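Local coordinates for uncharacterized protein (Pyrococcus horikoshii, PDB 2P8T) that is of unknown function but may bind ATP and show aminoacyl-tRNA ligase activity, at residues 82-87 against 100-105; 96-101 against 173-178. All coordinates share one frame; numbering follows the deposited sequence.

Contact 1 (82-87 against 100-105); sequences SMFSEP and IVVKNP
Lys103 NZ donates a hydrogen bond to Phe84 O over 3.0 Å, arriving well above the carbonyl plane (64° out of it). The same ammonium is held by Leu81 O and by a salt bridge to Asp157, so three oxygens grip it. To get there the lysine chain bends at chi2 and lies along the backbone of 82-84, its CD 3.4 Å from Ser82 O. The backbones themselves run antiparallel. Lys103 N bonds to Met83 O at 2.8 Å and Ser85 N to Val101 O at 2.9 Å, which makes Phe84 and Val102 a non-hydrogen-bonded pair. At the next pair the serine hydroxyl replaces a main-chain acceptor: OG sits between its own backbone N and carbonyl carbon (chi1 61°) and accepts a hydrogen bond from Val101 N, 2.7 Å from Ser85 OG and nearly straight (167°). The side chains of Phe84 and Val102 point the same way, and Val102 CG2 lies 4.1 Å from Phe84 CD1, at the edge of the ring. Ala183 and Lys187 of helix 172-187 touch the Phe84 side chain. Farther along, Pro87 CB leans on Ile100 CG1 at 4.0 Å. From Ser85-Val101 to Pro87-Ile100 the register slips by one residue. The pattern is that of an isolated antiparallel bridge, extending the hairpin of strands 88-92 and 95-102 back toward helix 71-81.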
ATOM      1  N   SER A  82      -1.217  -6.359 -10.419  1.00 24.67           N
ATOM      2  CA  SER A  82      -2.456  -6.940 -10.955  1.00 25.05           C
ATOM      3  C   SER A  82      -3.627  -6.853  -9.967  1.00 24.92           C
ATOM      4  O   SER A  82      -4.783  -6.929 -10.382  1.00 25.47           O
ATOM      5  CB  SER A  82      -2.264  -8.398 -11.417  1.00 26.10           C
ATOM      6  OG  SER A  82      -2.279  -9.331 -10.334  1.00 26.77           O
ATOM      7  N   MET A  83      -3.338  -6.708  -8.675  1.00 23.45           N
ATOM      8  CA  MET A  83      -4.395  -6.684  -7.662  1.00 23.20           C
ATOM      9  C   MET A  83      -4.528  -5.337  -6.938  1.00 22.72           C
ATOM     10  O   MET A  83      -5.512  -5.101  -6.228  1.00 22.35           O
ATOM     11  CB  MET A  83      -4.281  -7.879  -6.681  1.00 23.50           C
ATOM     12  CG  MET A  83      -3.028  -8.000  -5.782  1.00 25.17           C
ATOM     13  SD  MET A  83      -2.841  -9.638  -4.914  1.00 23.90           S
ATOM     14  CE  MET A  83      -2.196 -10.599  -6.269  1.00 29.02           C
ATOM     15  N   PHE A  84      -3.522  -4.483  -7.130  1.00 21.61           N
ATOM     16  CA  PHE A  84      -3.438  -3.145  -6.534  1.00 21.54           C
ATOM     17  C   PHE A  84      -2.977  -2.130  -7.563  1.00 22.16           C
ATOM     18  O   PHE A  84      -2.306  -2.468  -8.543  1.00 22.45           O
ATOM     19  CB  PHE A  84      -2.423  -3.113  -5.382  1.00 21.04           C
ATOM     20  CG  PHE A  84      -2.662  -4.149  -4.326  1.00 20.68           C
ATOM     21  CD1 PHE A  84      -3.849  -4.158  -3.592  1.00 19.30           C
ATOM     22  CD2 PHE A  84      -1.697  -5.117  -4.064  1.00 20.65           C
ATOM     23  CE1 PHE A  84      -4.076  -5.117  -2.624  1.00 17.34           C
ATOM     24  CE2 PHE A  84      -1.894  -6.060  -3.085  1.00 19.34           C
ATOM     25  CZ  PHE A  84      -3.097  -6.073  -2.366  1.00 19.54           C
ATOM     26  N   SER A  85      -3.326  -0.870  -7.338  1.00 21.97           N
ATOM     27  CA  SER A  85      -2.747   0.221  -8.119  1.00 22.22           C
ATOM     28  C   SER A  85      -1.391   0.567  -7.531  1.00 22.25           C
ATOM     29  O   SER A  85      -1.068   0.127  -6.428  1.00 22.94           O
ATOM     30  CB  SER A  85      -3.661   1.441  -8.078  1.00 22.82           C
ATOM     31  OG  SER A  85      -3.835   1.916  -6.744  1.00 22.22           O
ATOM     32  N   GLU A  86      -0.578   1.323  -8.264  1.00 22.44           N
ATOM     33  CA  GLU A  86       0.592   1.960  -7.658  1.00 23.04           C
ATOM     34  C   GLU A  86       0.135   2.866  -6.496  1.00 22.84           C
ATOM     35  O   GLU A  86      -0.700   3.729  -6.711  1.00 23.26           O
ATOM     36  CB  GLU A  86       1.343   2.815  -8.691  1.00 23.26           C
ATOM     37  CG  GLU A  86       2.043   2.023  -9.805  1.00 25.02           C
ATOM     38  CD  GLU A  86       3.345   1.348  -9.356  1.00 27.61           C
ATOM     39  OE1 GLU A  86       3.782   1.558  -8.196  1.00 29.11           O
ATOM     40  OE2 GLU A  86       3.947   0.623 -10.198  1.00 29.10           O
ATOM     41  N   PRO A  87       0.685   2.682  -5.271  1.00 23.25           N
ATOM     42  CA  PRO A  87       0.322   3.608  -4.172  1.00 22.85           C
ATOM     43  C   PRO A  87       0.667   5.047  -4.539  1.00 23.48           C
ATOM     44  O   PRO A  87       1.732   5.298  -5.111  1.00 23.78           O
ATOM     45  CB  PRO A  87       1.176   3.117  -2.996  1.00 23.21           C
ATOM     46  CG  PRO A  87       1.386   1.642  -3.297  1.00 23.42           C
ATOM     47  CD  PRO A  87       1.603   1.623  -4.804  1.00 23.03           C
ATOM     48  N   ILE A 100      -4.548   3.577  -2.348  1.00 16.83           N
ATOM     49  CA  ILE A 100      -4.318   2.325  -3.069  1.00 16.74           C
ATOM     50  C   ILE A 100      -5.659   1.761  -3.551  1.00 16.89           C
ATOM     51  O   ILE A 100      -6.592   1.561  -2.766  1.00 17.35           O
ATOM     52  CB  ILE A 100      -3.577   1.259  -2.194  1.00 16.28           C
ATOM     53  CG1 ILE A 100      -2.288   1.832  -1.587  1.00 16.39           C
ATOM     54  CG2 ILE A 100      -3.323  -0.022  -3.008  1.00 16.75           C
ATOM     55  CD1 ILE A 100      -1.533   0.858  -0.636  1.00 17.15           C
ATOM     56  N   VAL A 101      -5.746   1.488  -4.848  1.00 17.15           N
ATOM     57  CA  VAL A 101      -6.917   0.842  -5.431  1.00 17.86           C
ATOM     58  C   VAL A 101      -6.722  -0.653  -5.250  1.00 19.11           C
ATOM     59  O   VAL A 101      -5.640  -1.193  -5.564  1.00 18.45           O
ATOM     60  CB  VAL A 101      -7.057   1.142  -6.944  1.00 18.51           C
ATOM     61  CG1 VAL A 101      -8.267   0.408  -7.564  1.00 18.79           C
ATOM     62  CG2 VAL A 101      -7.126   2.630  -7.200  1.00 17.90           C
ATOM     63  N   VAL A 102      -7.755  -1.313  -4.741  1.00 18.42           N
ATOM     64  CA  VAL A 102      -7.772  -2.778  -4.638  1.00 19.29           C
ATOM     65  C   VAL A 102      -8.710  -3.330  -5.719  1.00 20.41           C
ATOM     66  O   VAL A 102      -9.907  -3.034  -5.738  1.00 19.56           O
ATOM     67  CB  VAL A 102      -8.248  -3.259  -3.252  1.00 19.68           C
ATOM     68  CG1 VAL A 102      -8.207  -4.776  -3.177  1.00 18.39           C
ATOM     69  CG2 VAL A 102      -7.388  -2.645  -2.149  1.00 19.51           C
ATOM     70  N   LYS A 103      -8.140  -4.134  -6.614  1.00 21.33           N
ATOM     71  CA  LYS A 103      -8.843  -4.628  -7.778  1.00 22.92           C
ATOM     72  C   LYS A 103      -9.626  -5.861  -7.421  1.00 24.25           C
ATOM     73  O   LYS A 103      -9.148  -6.697  -6.664  1.00 23.52           O
ATOM     74  CB  LYS A 103      -7.847  -4.894  -8.918  1.00 23.26           C
ATOM     75  CG  LYS A 103      -7.276  -3.594  -9.465  1.00 25.28           C
ATOM     76  CD  LYS A 103      -5.828  -3.701  -9.914  1.00 27.81           C
ATOM     77  CE  LYS A 103      -5.397  -2.394 -10.562  1.00 31.16           C
ATOM     78  NZ  LYS A 103      -3.969  -2.359 -10.992  1.00 28.56           N
ATOM     79  N   ASN A 104     -10.835  -5.960  -7.972  1.00 26.12           N
ATOM     80  CA  ASN A 104     -11.805  -7.019  -7.642  1.00 27.75           C
ATOM     81  C   ASN A 104     -11.782  -7.441  -6.165  1.00 28.00           C
ATOM     82  O   ASN A 104     -11.455  -8.593  -5.862  1.00 28.56           O
ATOM     83  CB  ASN A 104     -11.667  -8.237  -8.592  1.00 28.88           C
ATOM     84  CG  ASN A 104     -12.737  -9.326  -8.329  1.00 31.81           C
ATOM     85  OD1 ASN A 104     -13.927  -9.025  -8.179  1.00 36.39           O
ATOM     86  ND2 ASN A 104     -12.301 -10.584  -8.254  1.00 33.66           N
ATOM     87  N   PRO A 105     -12.130  -6.509  -5.240  1.00 27.75           N
ATOM     88  CA  PRO A 105     -12.060  -6.781  -3.808  1.00 27.55           C
ATOM     89  C   PRO A 105     -13.153  -7.740  -3.356  1.00 28.11           C
ATOM     90  O   PRO A 105     -14.151  -7.909  -4.064  1.00 27.96           O
ATOM     91  CB  PRO A 105     -12.300  -5.401  -3.181  1.00 27.82           C
ATOM     92  CG  PRO A 105     -13.167  -4.702  -4.191  1.00 27.16           C
ATOM     93  CD  PRO A 105     -12.621  -5.140  -5.506  1.00 27.69           C
TER

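Contact 2 (96-101 against 173-178); sequences PGIAIV and AKALKS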
ATOM      1  N   PRO A  96      -0.155  13.976   5.455  1.00 26.03           N
ATOM      2  CA  PRO A  96       0.221  13.103   4.326  1.00 24.77           C
ATOM      3  C   PRO A  96      -0.640  11.851   4.281  1.00 23.58           C
ATOM      4  O   PRO A  96      -0.901  11.252   5.315  1.00 22.75           O
ATOM      5  CB  PRO A  96       1.686  12.737   4.614  1.00 25.08           C
ATOM      6  CG  PRO A  96       1.896  13.037   6.073  1.00 25.88           C
ATOM      7  CD  PRO A  96       0.942  14.129   6.434  1.00 25.96           C
ATOM      8  N   GLY A  97      -1.049  11.456   3.078  1.00 22.44           N
ATOM      9  CA  GLY A  97      -1.858  10.270   2.887  1.00 21.76           C
ATOM     10  C   GLY A  97      -1.390   9.396   1.738  1.00 20.83           C
ATOM     11  O   GLY A  97      -0.501   9.778   0.969  1.00 20.65           O
ATOM     12  N   ILE A  98      -2.019   8.228   1.609  1.00 19.91           N
ATOM     13  CA  ILE A  98      -1.716   7.291   0.539  1.00 18.81           C
ATOM     14  C   ILE A  98      -3.038   6.677   0.051  1.00 18.83           C
ATOM     15  O   ILE A  98      -3.895   6.326   0.855  1.00 18.38           O
ATOM     16  CB  ILE A  98      -0.756   6.169   1.045  1.00 19.01           C
ATOM     17  CG1 ILE A  98       0.665   6.710   1.231  1.00 18.85           C
ATOM     18  CG2 ILE A  98      -0.774   4.941   0.108  1.00 18.82           C
ATOM     19  CD1 ILE A  98       1.443   6.843  -0.093  1.00 17.76           C
ATOM     20  N   ALA A  99      -3.201   6.588  -1.263  1.00 17.68           N
ATOM     21  CA  ALA A  99      -4.346   5.926  -1.842  1.00 17.76           C
ATOM     22  C   ALA A  99      -3.854   4.688  -2.582  1.00 16.98           C
ATOM     23  O   ALA A  99      -2.834   4.745  -3.298  1.00 16.37           O
ATOM     24  CB  ALA A  99      -5.106   6.866  -2.804  1.00 18.03           C
ATOM     25  N   ILE A 100      -4.548   3.577  -2.348  1.00 16.83           N
ATOM     26  CA  ILE A 100      -4.318   2.325  -3.069  1.00 16.74           C
ATOM     27  C   ILE A 100      -5.659   1.761  -3.551  1.00 16.89           C
ATOM     28  O   ILE A 100      -6.592   1.561  -2.766  1.00 17.35           O
ATOM     29  CB  ILE A 100      -3.577   1.259  -2.194  1.00 16.28           C
ATOM     30  CG1 ILE A 100      -2.288   1.832  -1.587  1.00 16.39           C
ATOM     31  CG2 ILE A 100      -3.323  -0.022  -3.008  1.00 16.75           C
ATOM     32  CD1 ILE A 100      -1.533   0.858  -0.636  1.00 17.15           C
ATOM     33  N   VAL A 101      -5.746   1.488  -4.848  1.00 17.15           N
ATOM     34  CA  VAL A 101      -6.917   0.842  -5.431  1.00 17.86           C
ATOM     35  C   VAL A 101      -6.722  -0.653  -5.250  1.00 19.11           C
ATOM     36  O   VAL A 101      -5.640  -1.193  -5.564  1.00 18.45           O
ATOM     37  CB  VAL A 101      -7.057   1.142  -6.944  1.00 18.51           C
ATOM     38  CG1 VAL A 101      -8.267   0.408  -7.564  1.00 18.79           C
ATOM     39  CG2 VAL A 101      -7.126   2.630  -7.200  1.00 17.90           C
ATOM     40  N   ALA A 173       5.317   7.639   5.925  1.00 25.97           N
ATOM     41  CA  ALA A 173       5.619   6.229   6.177  1.00 24.94           C
ATOM     42  C   ALA A 173       4.467   5.539   6.888  1.00 24.16           C
ATOM     43  O   ALA A 173       4.095   4.411   6.548  1.00 23.92           O
ATOM     44  CB  ALA A 173       6.898   6.086   6.976  1.00 25.19           C
ATOM     45  N   LYS A 174       3.893   6.229   7.870  1.00 22.74           N
ATOM     46  CA  LYS A 174       2.744   5.687   8.587  1.00 21.97           C
ATOM     47  C   LYS A 174       1.518   5.574   7.683  1.00 20.65           C
ATOM     48  O   LYS A 174       0.795   4.598   7.786  1.00 19.21           O
ATOM     49  CB  LYS A 174       2.408   6.506   9.825  1.00 22.12           C
ATOM     50  CG  LYS A 174       3.498   6.437  10.901  1.00 24.55           C
ATOM     51  CD  LYS A 174       3.125   7.330  12.063  1.00 28.08           C
ATOM     52  CE  LYS A 174       4.325   7.554  12.988  1.00 31.65           C
ATOM     53  NZ  LYS A 174       4.793   6.278  13.575  1.00 35.18           N
ATOM     54  N   ALA A 175       1.292   6.562   6.821  1.00 20.35           N
ATOM     55  CA  ALA A 175       0.209   6.464   5.813  1.00 19.81           C
ATOM     56  C   ALA A 175       0.426   5.262   4.886  1.00 19.63           C
ATOM     57  O   ALA A 175      -0.512   4.524   4.565  1.00 19.28           O
ATOM     58  CB  ALA A 175       0.097   7.771   4.987  1.00 19.87           C
ATOM     59  N   LEU A 176       1.663   5.083   4.434  1.00 19.49           N
ATOM     60  CA  LEU A 176       1.974   3.983   3.524  1.00 19.53           C
ATOM     61  C   LEU A 176       1.745   2.641   4.198  1.00 19.54           C
ATOM     62  O   LEU A 176       1.074   1.767   3.639  1.00 18.77           O
ATOM     63  CB  LEU A 176       3.413   4.070   3.004  1.00 19.42           C
ATOM     64  CG  LEU A 176       3.776   2.983   1.972  1.00 20.19           C
ATOM     65  CD1 LEU A 176       2.773   2.911   0.823  1.00 18.85           C
ATOM     66  CD2 LEU A 176       5.192   3.214   1.445  1.00 20.63           C
ATOM     67  N   LYS A 177       2.309   2.486   5.395  1.00 19.31           N
ATOM     68  CA  LYS A 177       2.218   1.233   6.146  1.00 21.59           C
ATOM     69  C   LYS A 177       0.769   0.862   6.464  1.00 19.83           C
ATOM     70  O   LYS A 177       0.361  -0.295   6.298  1.00 19.57           O
ATOM     71  CB  LYS A 177       3.063   1.335   7.436  1.00 22.45           C
ATOM     72  CG  LYS A 177       3.410  -0.012   8.121  1.00 25.97           C
ATOM     73  CD  LYS A 177       4.627   0.141   9.070  1.00 26.07           C
ATOM     74  CE  LYS A 177       4.718  -0.982  10.119  1.00 28.70           C
ATOM     75  NZ  LYS A 177       4.988  -2.338   9.494  1.00 32.28           N
ATOM     76  N   SER A 178      -0.013   1.843   6.907  1.00 18.42           N
ATOM     77  CA  SER A 178      -1.403   1.579   7.262  1.00 17.52           C
ATOM     78  C   SER A 178      -2.250   1.258   6.026  1.00 17.05           C
ATOM     79  O   SER A 178      -3.117   0.374   6.080  1.00 16.26           O
ATOM     80  CB  SER A 178      -2.010   2.746   8.052  1.00 17.24           C
ATOM     81  OG  SER A 178      -1.944   3.981   7.340  1.00 18.96           O
TER
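With CG1 anti to its carbonyl carbon (chi1 -73°), Ile98 lays that methylene over the helix backbone, while Leu176, whose CG is anti to the backbone N (chi1 -177°), swings its CD1 back toward the strand. Ile98 CG1 comes to 3.7 Å from Leu176 N and 3.9 Å from Ala175 CB, and the other branch, CG2, meets Leu176 CD1 at 4.1 Å, the two side chains meeting at a slant. Ala175 is the close point on the helix side: its methyl group lies 3.6 Å from Pro96 O and 3.8 Å from Gly97 CA, so it touches the strand's main chain directly. The small Ala175 side chain fits the short separation of the two segment axes, 6.9 Å, which run in nearly the same direction, 26° apart. The cross-segment contacts are apolar or van der Waals in kind; the Ala175 carbonyl is instead hydrogen-bonded by Thr167 OG1. Helix 172-187 therefore packs on the face of the five-stranded antiparallel sheet that carries Pro96, Ile98 and Ile100, with Ala179 continuing the contact onto both isoleucines, while strand 95-102 itself is flanked by strands 88-92 and 163-168.

After helix 71-81, the chain passes through 82-87 into the hairpin of strands 88-92 and 95-102, and contact 1 closes this short loop where the second strand runs out. Contact 2 starts on that same strand and closes a much longer excursion, through helices 110-119 and 149-154 and strands 124-131, 134-136 and 163-168, back to helix 172-187. Because 96-101 precedes and overlaps 100-105, sharing Ile100 and Val101, the two closures cross. Their centres are about 13 Å apart, yet Pro87 CB lies 4.1 Å from both Ile98 CG2 and Leu176 CD1. Strand 95-102 thus joins the linker after helix 71-81 to the helix on the sheet.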